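Local coordinates for protein putative polyketide synthase (Brevibacillus brevis, PDB 5HU7) that probably dehydrates 3-hydroxyacyl intermediates tethered to acyl carrier protein, as the dehydratase domain of a trans-AT polyketide synthase, at residues Ile249-Pro254 against Ala284-Ile289; Val191-Pro196 against Lys257-Arg262; Tyr55-Arg60 against Glu204-His209. All coordinates share one frame; numbering follows the deposited sequence.

Interaction 1 (Ile249-Pro254 against Ala284-Ile289)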
loop_
_atom_site.group_PDB
_atom_site.type_symbol
_atom_site.label_atom_id
_atom_site.label_comp_id
_atom_site.label_asym_id
_atom_site.label_seq_id
_atom_site.Cartn_x
_atom_site.Cartn_y
_atom_site.Cartn_z
ATOM N N ILE A 249 5.755 -9.372 -22.196
ATOM C CA ILE A 249 6.994 -9.212 -21.443
ATOM C C ILE A 249 7.420 -10.651 -21.083
ATOM O O ILE A 249 6.716 -11.322 -20.338
ATOM C CB ILE A 249 6.810 -8.315 -20.200
ATOM C CG1 ILE A 249 6.195 -6.951 -20.577
ATOM C CG2 ILE A 249 8.159 -8.115 -19.498
ATOM C CD1 ILE A 249 5.766 -6.096 -19.356
ATOM N N TYR A 250 8.535 -11.122 -21.659
ATOM C CA TYR A 250 8.999 -12.516 -21.517
ATOM C C TYR A 250 9.864 -12.800 -20.291
ATOM O O TYR A 250 9.988 -13.956 -19.899
ATOM C CB TYR A 250 9.724 -12.946 -22.786
ATOM C CG TYR A 250 8.851 -12.771 -24.007
ATOM C CD1 TYR A 250 7.690 -13.504 -24.164
ATOM C CD2 TYR A 250 9.133 -11.793 -24.949
ATOM C CE1 TYR A 250 6.855 -13.317 -25.266
ATOM C CE2 TYR A 250 8.307 -11.590 -26.045
ATOM C CZ TYR A 250 7.183 -12.372 -26.218
ATOM O OH TYR A 250 6.392 -12.159 -27.317
ATOM N N GLU A 251 10.451 -11.765 -19.688
ATOM C CA GLU A 251 11.245 -11.906 -18.465
ATOM C C GLU A 251 11.224 -10.589 -17.701
ATOM O O GLU A 251 11.018 -9.530 -18.292
ATOM C CB GLU A 251 12.702 -12.315 -18.788
ATOM C CG GLU A 251 13.485 -11.272 -19.569
ATOM C CD GLU A 251 14.715 -11.774 -20.304
ATOM O OE1 GLU A 251 15.763 -11.101 -20.207
ATOM O OE2 GLU A 251 14.609 -12.776 -21.050
ATOM N N ASN A 252 11.501 -10.658 -16.413
ATOM C CA ASN A 252 11.590 -9.478 -15.563
ATOM C C ASN A 252 13.000 -8.925 -15.783
ATOM O O ASN A 252 13.917 -9.694 -16.099
ATOM C CB ASN A 252 11.389 -9.865 -14.075
ATOM C CG ASN A 252 10.136 -10.691 -13.789
ATOM O OD1 ASN A 252 9.020 -10.163 -13.682
ATOM N ND2 ASN A 252 10.280 -12.013 -13.691
ATOM N N HIS A 253 13.197 -7.619 -15.612
ATOM C CA HIS A 253 14.525 -7.010 -15.764
ATOM C C HIS A 253 15.222 -7.401 -17.093
ATOM O O HIS A 253 16.354 -7.896 -17.067
ATOM C CB HIS A 253 15.436 -7.403 -14.564
ATOM C CG HIS A 253 14.710 -7.535 -13.266
ATOM N ND1 HIS A 253 14.838 -8.669 -12.481
ATOM C CD2 HIS A 253 13.800 -6.715 -12.704
ATOM C CE1 HIS A 253 14.033 -8.480 -11.444
ATOM N NE2 HIS A 253 13.392 -7.313 -11.533
ATOM N N PRO A 254 14.574 -7.221 -18.263
ATOM C CA PRO A 254 15.240 -7.600 -19.518
ATOM C C PRO A 254 16.339 -6.612 -19.922
ATOM O O PRO A 254 16.195 -5.396 -19.769
ATOM C CB PRO A 254 14.096 -7.615 -20.531
ATOM C CG PRO A 254 13.133 -6.628 -20.025
ATOM C CD PRO A 254 13.236 -6.654 -18.521
ATOM N N ALA A 284 22.404 -11.318 -27.476
ATOM C CA ALA A 284 22.239 -12.619 -28.133
ATOM C C ALA A 284 20.981 -12.741 -29.013
ATOM O O ALA A 284 20.794 -13.776 -29.641
ATOM C CB ALA A 284 22.210 -13.715 -27.076
ATOM N N GLY A 285 20.122 -11.740 -29.058
ATOM C CA GLY A 285 18.910 -11.817 -29.859
ATOM C C GLY A 285 17.701 -12.341 -29.116
ATOM O O GLY A 285 16.632 -12.425 -29.717
ATOM N N ARG A 286 17.835 -12.719 -27.823
ATOM C CA ARG A 286 16.691 -13.206 -27.042
ATOM C C ARG A 286 15.761 -12.024 -26.723
ATOM O O ARG A 286 16.156 -11.078 -26.031
ATOM C CB ARG A 286 17.128 -13.937 -25.754
ATOM C CG ARG A 286 15.936 -14.537 -24.955
ATOM C CD ARG A 286 16.369 -15.461 -23.820
ATOM N NE ARG A 286 16.924 -16.735 -24.293
ATOM C CZ ARG A 286 16.219 -17.798 -24.685
ATOM N NH1 ARG A 286 14.886 -17.762 -24.683
ATOM N NH2 ARG A 286 16.838 -18.902 -25.092
ATOM N N ILE A 287 14.529 -12.084 -27.241
ATOM C CA ILE A 287 13.556 -11.002 -27.062
ATOM C C ILE A 287 13.011 -11.002 -25.626
ATOM O O ILE A 287 12.601 -12.047 -25.112
ATOM C CB ILE A 287 12.413 -11.118 -28.115
ATOM C CG1 ILE A 287 12.981 -10.898 -29.507
ATOM C CG2 ILE A 287 11.286 -10.120 -27.820
ATOM C CD1 ILE A 287 12.179 -11.380 -30.592
ATOM N N GLY A 288 13.042 -9.834 -25.008
ATOM C CA GLY A 288 12.510 -9.616 -23.675
ATOM C C GLY A 288 11.152 -8.943 -23.693
ATOM O O GLY A 288 10.380 -9.124 -22.758
ATOM N N ILE A 289 10.879 -8.095 -24.726
ATOM C CA ILE A 289 9.632 -7.351 -24.869
ATOM C C ILE A 289 9.235 -7.257 -26.345
ATOM O O ILE A 289 10.027 -6.853 -27.190
ATOM C CB ILE A 289 9.733 -5.910 -24.284
ATOM C CG1 ILE A 289 10.193 -5.886 -22.800
ATOM C CG2 ILE A 289 8.385 -5.183 -24.438
ATOM C CD1 ILE A 289 10.791 -4.600 -22.367
#
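Ile249 and Tyr250 meet Gly288 and Ile289 in a short antiparallel backbone junction, where strand 241-249 runs out into a loop beside the start of strand 287-298. Ile249 and Ile289 form a non-hydrogen-bonded pair, their CA atoms 4.7 Å apart and their side chains on the same face. Just beyond it, Tyr250 N donates to Gly288 O at 2.9 Å; the bond is fairly straight at 162°, yet the donor stands above the carbonyl plane, 37° out of it. In a double-hotdog dehydratase such as this, strand 241-249 has strand 287-298 on one flank and strand 76-84 on the other, so the junction lies near the seam of the two halves. On the far side Leu280 of strand 276-281 is met by two residues, Gly288 and Ile289, which makes a classic beta bulge. A beta-carbon on Gly288 would fall 2.7 Å from Pro254 CB, which is consistent with glycine at this point, where the proline ring folds back over the bulge. Pro254 CG also meets Ile289 CD1 at 3.9 Å. Next to the bulge the Tyr250 ring runs alongside Ile287, the two chains heading in one direction, with Tyr250 CE2 3.8 Å from Ile287 CG2. That methyl is the branch anti to the backbone N, since chi1 of -65° places CG1 beside the nitrogen. The Tyr250 hydroxyl bonds to Glu248, while its ring meets Phe137 edge-to-face.

Interaction 2 (Val191-Pro196 against Lys257-Arg262)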
loop_
_atom_site.group_PDB
_atom_site.type_symbol
_atom_site.label_atom_id
_atom_site.label_comp_id
_atom_site.label_asym_id
_atom_site.label_seq_id
_atom_site.Cartn_x
_atom_site.Cartn_y
_atom_site.Cartn_z
ATOM N N VAL A 191 17.946 -1.061 -34.433
ATOM C CA VAL A 191 18.654 -0.027 -33.708
ATOM C C VAL A 191 19.528 -0.659 -32.661
ATOM O O VAL A 191 19.016 -1.406 -31.831
ATOM C CB VAL A 191 17.645 0.936 -33.014
ATOM C CG1 VAL A 191 18.370 2.066 -32.306
ATOM C CG2 VAL A 191 16.652 1.500 -34.010
ATOM N N LYS A 192 20.808 -0.314 -32.645
ATOM C CA LYS A 192 21.708 -0.759 -31.582
ATOM C C LYS A 192 21.640 0.329 -30.509
ATOM O O LYS A 192 21.917 1.499 -30.787
ATOM C CB LYS A 192 23.134 -0.933 -32.080
ATOM C CG LYS A 192 24.058 -1.494 -31.006
ATOM C CD LYS A 192 25.359 -1.988 -31.595
ATOM C CE LYS A 192 26.353 -2.370 -30.536
ATOM N NZ LYS A 192 26.877 -1.191 -29.792
ATOM N N LEU A 193 21.243 -0.056 -29.309
ATOM C CA LEU A 193 21.030 0.877 -28.213
ATOM C C LEU A 193 22.159 0.907 -27.221
ATOM O O LEU A 193 22.745 -0.117 -26.905
ATOM C CB LEU A 193 19.743 0.503 -27.458
ATOM C CG LEU A 193 18.473 0.571 -28.271
ATOM C CD1 LEU A 193 17.377 -0.136 -27.557
ATOM C CD2 LEU A 193 18.090 2.006 -28.598
ATOM N N SER A 194 22.326 2.062 -26.596
ATOM C CA SER A 194 23.268 2.263 -25.504
ATOM C C SER A 194 22.531 3.194 -24.569
ATOM O O SER A 194 22.788 4.394 -24.514
ATOM C CB SER A 194 24.607 2.787 -26.008
ATOM O OG SER A 194 25.310 3.498 -25.009
ATOM N N LEU A 195 21.529 2.619 -23.896
ATOM C CA LEU A 195 20.658 3.352 -23.000
ATOM C C LEU A 195 21.454 3.931 -21.831
ATOM O O LEU A 195 22.409 3.301 -21.372
ATOM C CB LEU A 195 19.516 2.456 -22.489
ATOM C CG LEU A 195 18.511 1.997 -23.544
ATOM C CD1 LEU A 195 17.564 0.953 -22.992
ATOM C CD2 LEU A 195 17.744 3.163 -24.118
ATOM N N PRO A 196 21.111 5.148 -21.354
ATOM C CA PRO A 196 21.882 5.735 -20.247
ATOM C C PRO A 196 21.928 4.869 -18.993
ATOM O O PRO A 196 21.051 4.047 -18.769
ATOM C CB PRO A 196 21.186 7.073 -19.987
ATOM C CG PRO A 196 20.423 7.365 -21.212
ATOM C CD PRO A 196 20.032 6.056 -21.794
ATOM N N LYS A 257 19.528 -4.343 -25.655
ATOM C CA LYS A 257 20.654 -3.854 -26.439
ATOM C C LYS A 257 20.246 -3.480 -27.858
ATOM O O LYS A 257 20.922 -2.667 -28.468
ATOM C CB LYS A 257 21.763 -4.898 -26.436
ATOM C CG LYS A 257 22.217 -5.309 -25.034
ATOM C CD LYS A 257 22.526 -4.128 -24.094
ATOM C CE LYS A 257 23.575 -4.444 -23.046
ATOM N NZ LYS A 257 23.158 -5.539 -22.128
ATOM N N TYR A 258 19.110 -3.996 -28.353
ATOM C CA TYR A 258 18.616 -3.708 -29.694
ATOM C C TYR A 258 17.135 -3.599 -29.718
ATOM O O TYR A 258 16.447 -4.301 -28.970
ATOM C CB TYR A 258 18.945 -4.856 -30.673
ATOM C CG TYR A 258 20.417 -5.041 -30.970
ATOM C CD1 TYR A 258 21.220 -5.817 -30.148
ATOM C CD2 TYR A 258 20.991 -4.479 -32.098
ATOM C CE1 TYR A 258 22.570 -5.980 -30.406
ATOM C CE2 TYR A 258 22.344 -4.634 -32.367
ATOM C CZ TYR A 258 23.130 -5.402 -31.528
ATOM O OH TYR A 258 24.474 -5.570 -31.763
ATOM N N ALA A 259 16.641 -2.834 -30.697
ATOM C CA ALA A 259 15.222 -2.716 -30.994
ATOM C C ALA A 259 15.045 -2.946 -32.491
ATOM O O ALA A 259 15.692 -2.280 -33.287
ATOM C CB ALA A 259 14.707 -1.331 -30.610
ATOM N N LEU A 260 14.252 -3.935 -32.869
ATOM C CA LEU A 260 13.916 -4.204 -34.262
ATOM C C LEU A 260 12.552 -3.574 -34.471
ATOM O O LEU A 260 11.644 -3.903 -33.734
ATOM C CB LEU A 260 13.854 -5.698 -34.545
ATOM C CG LEU A 260 13.464 -6.099 -35.985
ATOM C CD1 LEU A 260 14.499 -5.677 -36.974
ATOM C CD2 LEU A 260 13.263 -7.565 -36.082
ATOM N N ILE A 261 12.424 -2.631 -35.412
ATOM C CA ILE A 261 11.170 -1.929 -35.647
ATOM C C ILE A 261 10.738 -2.224 -37.068
ATOM O O ILE A 261 11.540 -2.124 -37.993
ATOM C CB ILE A 261 11.315 -0.393 -35.429
ATOM C CG1 ILE A 261 11.853 -0.043 -34.018
ATOM C CG2 ILE A 261 9.980 0.317 -35.666
ATOM C CD1 ILE A 261 12.647 1.230 -33.994
ATOM N N ARG A 262 9.451 -2.545 -37.230
ATOM C CA ARG A 262 8.821 -2.869 -38.507
ATOM C C ARG A 262 7.433 -2.240 -38.525
ATOM O O ARG A 262 6.895 -1.859 -37.479
ATOM C CB ARG A 262 8.590 -4.399 -38.603
ATOM C CG ARG A 262 9.828 -5.295 -38.642
ATOM C CD ARG A 262 9.366 -6.740 -38.776
ATOM N NE ARG A 262 10.427 -7.756 -38.656
ATOM C CZ ARG A 262 11.255 -8.149 -39.626
ATOM N NH1 ARG A 262 11.203 -7.577 -40.828
ATOM N NH2 ARG A 262 12.157 -9.103 -39.396
#
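The ring of Tyr258 is the flat group of this contact, and the aliphatic chain of Lys192 crosses it at a slant, meeting it neither squarely over a face nor in the ring plane. The touch follows one flank of the ring outward: Lys192 CB lies 3.8 Å from Tyr258 CE2, and farther along Lys192 CD lies 3.7 Å from Tyr258 OH. Lys192 can track the ring in this way because CG is anti to the backbone N (chi1 -176°) and the chain stays extended until a bend at its last torsion, beyond which NZ forms a salt bridge with Asp180. Val191 O also approaches the ring obliquely, and it accepts a CA-H...O contact from Tyr258 CA at 3.2 Å. Shortening Tyr258 to an alanine would probably leave the Lys192 methylenes without their aromatic partner and open a gap toward helix 145-150.

The backbones are antiparallel. Val191 and Ala259 form a hydrogen-bonded pair: Val191 N donates to Ala259 O at 2.8 Å, nearly straight at 174°, and Ala259 N returns a bond to Val191 O at 3.0 Å. Leu193 N then reaches Lys257 O at 2.8 Å, with the donor tilted 32° from the carbonyl plane. On its other flank strand 258-263 carries a classic beta bulge, with Lys257 and Tyr258 together opposite the single residue Cys281. On the face opposite Tyr258, Val191 CG2 meets Ile261 CD1 at 4.0 Å, while Leu193 packs its CD1 against Ala259. This is the antiparallel sheet of the second hotdog half: strand 258-263 runs between strands 188-193 and 276-281, with helix 212-227 packed on the Val191 and Ala259 face and helix 145-150 on the Tyr258 face.

Interaction 3 (Tyr55-Arg60 against Glu204-His209)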
loop_
_atom_site.group_PDB
_atom_site.type_symbol
_atom_site.label_atom_id
_atom_site.label_comp_id
_atom_site.label_asym_id
_atom_site.label_seq_id
_atom_site.Cartn_x
_atom_site.Cartn_y
_atom_site.Cartn_z
ATOM N N TYR A 55 3.386 5.046 -18.841
ATOM C CA TYR A 55 2.048 4.495 -18.664
ATOM C C TYR A 55 2.081 2.974 -18.631
ATOM O O TYR A 55 1.335 2.369 -17.869
ATOM C CB TYR A 55 1.134 4.921 -19.823
ATOM C CG TYR A 55 0.789 6.391 -19.865
ATOM C CD1 TYR A 55 -0.188 6.924 -19.021
ATOM C CD2 TYR A 55 1.334 7.220 -20.831
ATOM C CE1 TYR A 55 -0.609 8.252 -19.151
ATOM C CE2 TYR A 55 0.943 8.552 -20.951
ATOM C CZ TYR A 55 -0.058 9.051 -20.136
ATOM O OH TYR A 55 -0.469 10.343 -20.272
ATOM N N LEU A 56 2.933 2.351 -19.457
ATOM C CA LEU A 56 3.036 0.900 -19.525
ATOM C C LEU A 56 3.742 0.330 -18.328
ATOM O O LEU A 56 3.326 -0.689 -17.777
ATOM C CB LEU A 56 3.764 0.494 -20.791
ATOM C CG LEU A 56 3.152 0.970 -22.124
ATOM C CD1 LEU A 56 4.088 0.616 -23.267
ATOM C CD2 LEU A 56 1.803 0.383 -22.343
ATOM N N GLU A 57 4.833 0.969 -17.951
ATOM C CA GLU A 57 5.645 0.620 -16.776
ATOM C C GLU A 57 4.836 0.747 -15.459
ATOM O O GLU A 57 4.900 -0.151 -14.628
ATOM C CB GLU A 57 6.898 1.508 -16.739
ATOM C CG GLU A 57 7.901 1.195 -15.660
ATOM C CD GLU A 57 8.347 -0.245 -15.572
ATOM O OE1 GLU A 57 8.518 -0.869 -16.637
ATOM O OE2 GLU A 57 8.495 -0.770 -14.446
ATOM N N MET A 58 4.051 1.832 -15.309
ATOM C CA MET A 58 3.187 2.057 -14.139
ATOM C C MET A 58 2.098 0.974 -14.043
ATOM O O MET A 58 1.899 0.394 -12.992
ATOM C CB MET A 58 2.541 3.452 -14.183
ATOM C CG MET A 58 2.005 3.896 -12.850
ATOM S SD MET A 58 0.971 5.388 -12.861
ATOM C CE MET A 58 2.033 6.509 -13.371
ATOM N N ALA A 59 1.413 0.701 -15.149
ATOM C CA ALA A 59 0.372 -0.328 -15.230
ATOM C C ALA A 59 0.912 -1.720 -14.918
ATOM O O ALA A 59 0.260 -2.490 -14.210
ATOM C CB ALA A 59 -0.219 -0.324 -16.618
ATOM N N ARG A 60 2.107 -2.029 -15.421
ATOM C CA ARG A 60 2.764 -3.312 -15.191
ATOM C C ARG A 60 3.149 -3.468 -13.732
ATOM O O ARG A 60 3.005 -4.544 -13.174
ATOM C CB ARG A 60 4.025 -3.376 -16.065
ATOM C CG ARG A 60 4.764 -4.695 -16.005
ATOM C CD ARG A 60 6.201 -4.485 -16.342
ATOM N NE ARG A 60 6.899 -3.662 -15.335
ATOM C CZ ARG A 60 7.377 -4.094 -14.168
ATOM N NH1 ARG A 60 7.237 -5.370 -13.815
ATOM N NH2 ARG A 60 8.005 -3.257 -13.349
ATOM N N GLU A 204 16.478 -2.489 -11.024
ATOM C CA GLU A 204 15.919 -3.741 -10.505
ATOM C C GLU A 204 14.388 -3.683 -10.452
ATOM O O GLU A 204 13.775 -4.722 -10.651
ATOM C CB GLU A 204 16.476 -4.061 -9.100
ATOM C CG GLU A 204 16.046 -5.411 -8.534
ATOM C CD GLU A 204 14.920 -5.382 -7.516
ATOM O OE1 GLU A 204 15.036 -4.640 -6.513
ATOM O OE2 GLU A 204 13.947 -6.148 -7.690
ATOM N N GLN A 205 13.762 -2.500 -10.184
ATOM C CA GLN A 205 12.290 -2.380 -10.149
ATOM C C GLN A 205 11.672 -2.166 -11.547
ATOM O O GLN A 205 10.513 -2.510 -11.759
ATOM C CB GLN A 205 11.867 -1.245 -9.197
ATOM C CG GLN A 205 12.098 -1.586 -7.724
ATOM C CD GLN A 205 12.028 -0.372 -6.829
ATOM O OE1 GLN A 205 12.680 0.647 -7.075
ATOM N NE2 GLN A 205 11.307 -0.473 -5.721
ATOM N N LEU A 206 12.473 -1.708 -12.513
ATOM C CA LEU A 206 12.025 -1.423 -13.868
ATOM C C LEU A 206 12.134 -2.566 -14.876
ATOM O O LEU A 206 12.907 -3.500 -14.705
ATOM C CB LEU A 206 12.821 -0.228 -14.389
ATOM C CG LEU A 206 12.777 1.033 -13.498
ATOM C CD1 LEU A 206 13.449 2.230 -14.185
ATOM C CD2 LEU A 206 11.344 1.342 -13.059
ATOM N N VAL A 207 11.274 -2.517 -15.879
ATOM C CA VAL A 207 11.304 -3.372 -17.051
ATOM C C VAL A 207 11.662 -2.437 -18.233
ATOM O O VAL A 207 12.643 -2.683 -18.941
ATOM C CB VAL A 207 9.974 -4.152 -17.251
ATOM C CG1 VAL A 207 9.862 -4.746 -18.656
ATOM C CG2 VAL A 207 9.847 -5.252 -16.198
ATOM N N PHE A 208 10.877 -1.336 -18.386
ATOM C CA PHE A 208 11.084 -0.304 -19.391
ATOM C C PHE A 208 12.021 0.740 -18.849
ATOM O O PHE A 208 11.761 1.308 -17.781
ATOM C CB PHE A 208 9.789 0.404 -19.750
ATOM C CG PHE A 208 8.768 -0.453 -20.451
ATOM C CD1 PHE A 208 8.834 -0.656 -21.819
ATOM C CD2 PHE A 208 7.698 -0.988 -19.760
ATOM C CE1 PHE A 208 7.880 -1.418 -22.461
ATOM C CE2 PHE A 208 6.760 -1.781 -20.402
ATOM C CZ PHE A 208 6.855 -1.985 -21.742
ATOM N N HIS A 209 13.086 1.036 -19.609
ATOM C CA HIS A 209 14.085 2.006 -19.234
ATOM C C HIS A 209 13.454 3.400 -19.392
ATOM O O HIS A 209 12.697 3.611 -20.345
ATOM C CB HIS A 209 15.296 1.852 -20.159
ATOM C CG HIS A 209 16.501 2.606 -19.733
ATOM N ND1 HIS A 209 16.640 3.955 -20.014
ATOM C CD2 HIS A 209 17.588 2.185 -19.053
ATOM C CE1 HIS A 209 17.784 4.319 -19.447
ATOM N NE2 HIS A 209 18.435 3.265 -18.955
#
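Glu57, on helix 52-65, takes two backbone N-H groups of the Val207-Phe208 loop. In the double-hotdog fold this helix belongs to the first half and the loop to the second, where it leads into helix 212-227, so the bonds tie the halves together. Among the hydrogen bonds, Phe208 N reaches Glu57 OE1 at 3.0 Å and almost straight, at 175°; Val207 N reaches the same oxygen at 3.3 Å. Both arrive from one face of the carboxylate, well above its plane. The charged pairing lies within the helix: Arg60 NH2 bonds to Glu57 OE2 at 2.8 Å on its syn side, in a salt bridge one turn along. OE2 is also bonded to His13, so the carboxylate is held through both oxygens and its rotation is restrained. For Glu57, chi1 of -175° sets CG anti to the backbone N, and the bend at chi2 (52°) then turns the carboxylate toward the loop. Apolar packing is supplied by Leu56 CB, 3.8 Å from Phe208 CE2, with Leu206 beside Phe38. Two contacts set carbon against charged groups. The edge of the Phe208 ring faces the carboxylate, with CD2 3.2 Å from Glu57 OE1. Across the guanidinium of Arg60, one methyl of Val207 sits over the centre of a face, with CG2 3.4 Å from Arg60 CZ.

How the interactions relate
Interaction 3 lies nearest the middle of the chain, its centre about 8 Å from the chain centre, and joins the two hotdog halves through buried charge and backbone N-H groups. Interaction 2, also buried, is regular antiparallel strand pairing, whereas interaction 1, partly exposed at a strand end, keeps a single bridge and one backbone bond and otherwise packs loop side chains. Segments 249-254 and 257-262 follow one another closely along the chain, and strands 287-298 and 258-263 flank strand 276-281 on its two sides. The loop 204-209 links all three contacts: Val207 CG1 packs 3.8 Å from Ile289 CD1 of interaction 1, and His209 NE2 probably hydrogen-bonds Pro196 O of interaction 2, at 2.7 Å.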